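Local coordinates for sugar ABC transporter, periplasmic sugar-binding protein (Caulobacter crescentus, PDB 4IRX) that binds myo-inositol in the periplasm and probably hands it to an ABC transporter for uptake into the cell, at residues V12-D17 with S55-A60; N48-Q53 with K76-A81. All blocks are in the same frame, centred on the assembly; numbering follows the deposited sequence. Where two conformers were deposited one is given.

Contact 1 (V12-D17 with S55-A60); sequences VVSFND and SDLQAA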
loop_
_atom_site.group_PDB
_atom_site.type_symbol
_atom_site.label_atom_id
_atom_site.label_comp_id
_atom_site.label_asym_id
_atom_site.label_seq_id
_atom_site.Cartn_x
_atom_site.Cartn_y
_atom_site.Cartn_z
ATOM N N VAL A 12 -18.169 -7.900 5.564
ATOM C CA VAL A 12 -18.117 -6.678 4.772
ATOM C C VAL A 12 -16.655 -6.276 4.682
ATOM O O VAL A 12 -15.928 -6.294 5.695
ATOM C CB VAL A 12 -18.962 -5.540 5.399
ATOM C CG1 VAL A 12 -18.686 -4.225 4.717
ATOM C CG2 VAL A 12 -20.445 -5.882 5.304
ATOM N N VAL A 13 -16.236 -5.952 3.461
ATOM C CA VAL A 13 -14.882 -5.506 3.176
ATOM C C VAL A 13 -14.951 -4.137 2.534
ATOM O O VAL A 13 -15.452 -3.975 1.418
ATOM C CB VAL A 13 -14.146 -6.491 2.253
ATOM C CG1 VAL A 13 -12.686 -6.079 2.104
ATOM C CG2 VAL A 13 -14.229 -7.895 2.849
ATOM N N SER A 14 -14.422 -3.154 3.250
ATOM C CA SER A 14 -14.420 -1.767 2.812
ATOM C C SER A 14 -13.049 -1.319 2.315
ATOM O O SER A 14 -12.117 -1.217 3.106
ATOM C CB SER A 14 -14.881 -0.883 3.962
ATOM O OG SER A 14 -14.716 0.494 3.610
ATOM N N PHE A 15 -12.931 -1.058 1.012
ATOM C CA PHE A 15 -11.673 -0.620 0.417
ATOM C C PHE A 15 -11.601 0.886 0.354
ATOM O O PHE A 15 -12.612 1.531 0.128
ATOM C CB PHE A 15 -11.556 -1.181 -1.010
ATOM C CG PHE A 15 -11.178 -2.647 -1.062
ATOM C CD1 PHE A 15 -9.847 -3.021 -1.048
ATOM C CD2 PHE A 15 -12.146 -3.641 -1.135
ATOM C CE1 PHE A 15 -9.476 -4.357 -1.081
ATOM C CE2 PHE A 15 -11.789 -4.985 -1.169
ATOM C CZ PHE A 15 -10.450 -5.350 -1.152
ATOM N N ASN A 16 -10.418 1.445 0.546
ATOM C CA ASN A 16 -10.264 2.892 0.433
ATOM C C ASN A 16 -10.541 3.460 -0.955
ATOM O O ASN A 16 -11.164 4.516 -1.063
ATOM C CB ASN A 16 -8.884 3.335 0.923
ATOM C CG ASN A 16 -7.761 2.607 0.233
ATOM O OD1 ASN A 16 -7.632 1.395 0.373
ATOM N ND2 ASN A 16 -6.918 3.339 -0.494
ATOM N N ASP A 17 -10.073 2.789 -2.005
ATOM C CA ASP A 17 -10.206 3.287 -3.370
ATOM C C ASP A 17 -9.919 2.149 -4.339
ATOM O O ASP A 17 -8.758 1.792 -4.561
ATOM C CB ASP A 17 -9.213 4.431 -3.612
ATOM C CG ASP A 17 -9.406 5.101 -4.971
ATOM O OD1 ASP A 17 -10.202 4.586 -5.788
ATOM O OD2 ASP A 17 -8.763 6.140 -5.229
ATOM N N SER A 55 -19.827 6.255 6.546
ATOM C CA SER A 55 -21.251 5.957 6.392
ATOM C C SER A 55 -21.516 4.532 5.902
ATOM O O SER A 55 -22.475 3.898 6.355
ATOM C CB SER A 55 -21.971 6.984 5.511
ATOM O OG SER A 55 -21.603 6.853 4.153
ATOM N N ASP A 56 -20.650 4.022 5.013
ATOM C CA ASP A 56 -20.689 2.621 4.589
ATOM C C ASP A 56 -20.570 1.661 5.769
ATOM O O ASP A 56 -21.305 0.664 5.845
ATOM C CB ASP A 56 -19.503 2.312 3.659
ATOM C CG ASP A 56 -19.701 2.816 2.243
ATOM O OD1 ASP A 56 -20.818 3.261 1.908
ATOM O OD2 ASP A 56 -18.724 2.746 1.455
ATOM N N LEU A 57 -19.611 1.945 6.648
ATOM C CA LEU A 57 -19.347 1.125 7.825
ATOM C C LEU A 57 -20.513 1.167 8.812
ATOM O O LEU A 57 -20.924 0.127 9.352
ATOM C CB LEU A 57 -18.041 1.553 8.496
ATOM C CG LEU A 57 -16.763 1.258 7.682
ATOM C CD1 LEU A 57 -15.534 1.562 8.495
ATOM C CD2 LEU A 57 -16.754 -0.179 7.237
ATOM N N GLN A 58 -21.060 2.362 9.020
ATOM C CA GLN A 58 -22.234 2.513 9.883
ATOM C C GLN A 58 -23.409 1.705 9.337
ATOM O O GLN A 58 -24.112 1.025 10.095
ATOM C CB GLN A 58 -22.592 3.994 10.033
ATOM C CG GLN A 58 -21.609 4.778 10.912
ATOM C CD GLN A 58 -21.756 6.293 10.757
ATOM O OE1 GLN A 58 -22.497 6.773 9.893
ATOM N NE2 GLN A 58 -21.051 7.047 11.598
ATOM N N ALA A 59 -23.612 1.761 8.025
ATOM C CA ALA A 59 -24.700 1.036 7.402
ATOM C C ALA A 59 -24.524 -0.478 7.525
ATOM O O ALA A 59 -25.484 -1.214 7.786
ATOM C CB ALA A 59 -24.834 1.447 5.958
ATOM N N ALA A 60 -23.295 -0.942 7.355
ATOM C CA ALA A 60 -23.023 -2.361 7.486
ATOM C C ALA A 60 -23.382 -2.841 8.889
ATOM O O ALA A 60 -23.957 -3.929 9.046
ATOM C CB ALA A 60 -21.549 -2.647 7.138
HETATM O O HOH W 1 -16.216 1.514 1.811
#
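In the N-terminal lobe, helix 50-62 is the connecting helix of a beta-alpha-beta crossover that leads from strand 40-45 to strand 67-70, and Leu57 and Ala60 of this helix rest on Ser14 and Val12 of the strand lying between those two. Strand and helix run in opposing senses here, since Val12 stands nearest Ala60 and Ser14 nearest Leu57. Val12 presents both methyls to the helix: CG2 lies 3.9 Å from Ala60 CB and CG1 4.1 Å from the same carbon, which therefore sits against the fork of the valine. CG1 is anti to the backbone N (chi1 169°), and this turns the branch so that neither methyl is tucked away from the alanine. One turn back along the helix, Leu57 reaches the strand with one branch, its CD2 methyl standing 3.8 Å from Ser14 CB, so that the serine's methylene does the apolar work while its hydroxyl is used elsewhere. That hydroxyl accepts from Gln53 NE2, in the first turn of the same helix, and also meets a water whose oxygen is 2.6 Å from Ser14 OG. The water donates to Asp56 OD2 at 2.8 Å and so links strand to helix beside the apolar contact. OD2 is salt-bridged to Lys52 as well, and the positive charge probably stabilises the carboxylate at this partly exposed edge. Val13 and Phe15, the alternate residues of the strand, turn to the other face of the sheet, where they pack on helix 21-37. Helix 50-62 thus covers one face of the parallel strands and helix 21-37 the other, as in the three-layered alpha/beta, Rossmann-like lobe of a type I periplasmic binding protein.

Contact 2 (N48-Q53 with K76-A81); sequences NNSSKQ and KALAGA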
loop_
_atom_site.group_PDB
_atom_site.type_symbol
_atom_site.label_atom_id
_atom_site.label_comp_id
_atom_site.label_asym_id
_atom_site.label_seq_id
_atom_site.Cartn_x
_atom_site.Cartn_y
_atom_site.Cartn_z
ATOM N N ASN A 48 -12.013 6.899 -2.229
ATOM C CA ASN A 48 -11.120 7.846 -1.557
ATOM C C ASN A 48 -11.829 8.941 -0.769
ATOM O O ASN A 48 -11.351 10.075 -0.705
ATOM C CB ASN A 48 -10.160 8.513 -2.560
ATOM C CG ASN A 48 -8.943 9.116 -1.880
ATOM O OD1 ASN A 48 -8.377 8.517 -0.973
ATOM N ND2 ASN A 48 -8.547 10.327 -2.305
ATOM N N ASN A 49 -12.967 8.609 -0.188
ATOM C CA ASN A 49 -13.761 9.576 0.557
ATOM C C ASN A 49 -14.039 9.030 1.949
ATOM O O ASN A 49 -14.780 8.069 2.098
ATOM C CB ASN A 49 -15.058 9.827 -0.211
ATOM C CG ASN A 49 -15.967 10.851 0.451
ATOM O OD1 ASN A 49 -16.053 10.951 1.675
ATOM N ND2 ASN A 49 -16.652 11.626 -0.375
ATOM N N SER A 50 -13.441 9.644 2.966
ATOM C CA SER A 50 -13.552 9.149 4.337
ATOM C C SER A 50 -14.984 9.196 4.844
ATOM O O SER A 50 -15.410 8.327 5.597
ATOM C CB SER A 50 -12.643 9.934 5.281
ATOM O OG SER A 50 -11.289 9.824 4.891
ATOM N N SER A 51 -15.729 10.213 4.425
ATOM C CA SER A 51 -17.108 10.335 4.860
ATOM C C SER A 51 -17.949 9.187 4.325
ATOM O O SER A 51 -18.759 8.631 5.058
ATOM C CB SER A 51 -17.700 11.693 4.436
ATOM O OG SER A 51 -17.017 12.739 5.094
ATOM N N LYS A 52 -17.728 8.807 3.067
ATOM C CA LYS A 52 -18.461 7.697 2.470
ATOM C C LYS A 52 -18.091 6.391 3.175
ATOM O O LYS A 52 -18.950 5.543 3.458
ATOM C CB LYS A 52 -18.188 7.574 0.966
ATOM C CG LYS A 52 -18.961 6.439 0.324
ATOM C CD LYS A 52 -18.757 6.371 -1.177
ATOM C CE LYS A 52 -19.648 5.311 -1.773
ATOM N NZ LYS A 52 -19.302 3.972 -1.205
ATOM N N GLN A 53 -16.804 6.210 3.425
ATOM C CA GLN A 53 -16.364 4.984 4.081
ATOM C C GLN A 53 -17.006 4.863 5.474
ATOM O O GLN A 53 -17.497 3.795 5.843
ATOM C CB GLN A 53 -14.838 4.965 4.217
ATOM C CG GLN A 53 -14.312 3.600 4.642
ATOM C CD GLN A 53 -12.821 3.470 4.471
ATOM O OE1 GLN A 53 -12.054 4.381 4.833
ATOM N NE2 GLN A 53 -12.391 2.342 3.904
ATOM N N LYS A 76 -6.098 7.755 10.830
ATOM C CA LYS A 76 -6.623 8.436 12.015
ATOM C C LYS A 76 -8.093 8.773 11.899
ATOM O O LYS A 76 -8.822 8.695 12.899
ATOM C CB LYS A 76 -5.851 9.732 12.270
ATOM C CG LYS A 76 -4.384 9.564 12.558
ATOM C CD LYS A 76 -4.165 8.794 13.840
ATOM C CE LYS A 76 -2.701 8.847 14.256
ATOM N NZ LYS A 76 -2.252 10.258 14.364
ATOM N N ALA A 77 -8.544 9.143 10.704
ATOM C CA ALA A 77 -9.912 9.613 10.500
ATOM C C ALA A 77 -10.970 8.528 10.699
ATOM O O ALA A 77 -12.121 8.814 10.996
ATOM C CB ALA A 77 -10.068 10.256 9.121
ATOM N N LEU A 78 -10.564 7.275 10.580
ATOM C CA LEU A 78 -11.499 6.168 10.724
ATOM C C LEU A 78 -11.531 5.593 12.139
ATOM O O LEU A 78 -12.252 4.632 12.404
ATOM C CB LEU A 78 -11.160 5.069 9.707
ATOM C CG LEU A 78 -11.862 5.185 8.343
ATOM C CD1 LEU A 78 -13.305 4.770 8.477
ATOM C CD2 LEU A 78 -11.762 6.582 7.765
ATOM N N ALA A 79 -10.746 6.166 13.050
ATOM C CA ALA A 79 -10.659 5.647 14.414
ATOM C C ALA A 79 -12.001 5.743 15.151
ATOM O O ALA A 79 -12.395 4.832 15.882
ATOM C CB ALA A 79 -9.561 6.358 15.195
ATOM N N GLY A 80 -12.723 6.833 14.922
ATOM C CA GLY A 80 -14.028 7.029 15.538
ATOM C C GLY A 80 -15.052 5.999 15.080
ATOM O O GLY A 80 -15.798 5.430 15.893
ATOM N N ALA A 81 -15.087 5.736 13.780
ATOM C CA ALA A 81 -15.983 4.720 13.254
ATOM C C ALA A 81 -15.637 3.331 13.790
ATOM O O ALA A 81 -16.523 2.527 14.112
ATOM C CB ALA A 81 -15.949 4.737 11.734
#
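Gln53 holds its side-chain amide at both ends: NE2 donates to Ala71 O, besides its bond to the Ser14 hydroxyl, and OE1 accepts from Thr73 N. With both ends engaged, the flip of the buried amide is settled and its polar atoms are satisfied. Against it lies Leu78, whose isopropyl group turns all its carbons to the oxygen: Gln53 OE1 is 3.6 Å from Leu78 CG and 3.7 Å from Leu78 CD2. CD1 also comes to 4.1 Å from Gln53 CG, so the leucine covers part of the glutamine's methylene chain too. The two side chains cross at about a right angle; Gln53 gets there with CG anti to its backbone N (chi1 -169°) and an extended chain beyond. Nearer the surface, Ser50 CB lies 4.3 Å from Leu78 CD2. These residues join the starts of two successive crossover helices, 50-62 and 79-87, that link parallel strands of the N-terminal lobe's sheet, and Leu78 also packs on Ile54 and Leu57, further along the first helix. An alanine here in place of Leu78 would remove the isopropyl group and would probably leave a gap beside the Gln53 amide, with Ser50, Ile54 and Leu57 losing packing. Each side also has its own local bonds. Asn49 is the N-cap of helix 50-62: its OD1 accepts from Lys52 N at 3.1 Å, fairly straight at 157°, but with the donor well above the carbonyl plane; the bond from Ser51 N to the same oxygen is weak. On the other side, residues Lys76 to Ala79 form a type I beta turn, closed by Ala79 N and Lys76 O at 3.2 Å, while Ala77 N donates to Asp74 OD1.

In the fold
The centres of contacts 1 and 2 lie about 9 Å apart in the N-terminal lobe, and both use helix 50-62: its middle turns pack on strand 10-15 in contact 1, its first turn meets the approach to helix 79-87 in contact 2. Along the chain the segments alternate, 12-17, 48-53, 55-60, 76-81. The contacts also touch directly, with Asn16 O 2.8 Å from Asn48 N, probably a hydrogen bond. Just past the strand, Asn16 packs on the inositol-pocket residues Arg97 and Asp140, so this end of the strand lies beside the ligand cleft; the salt bridge from Asp17 to Lys175 of the other lobe is consistent with a closed, ligand-bound form.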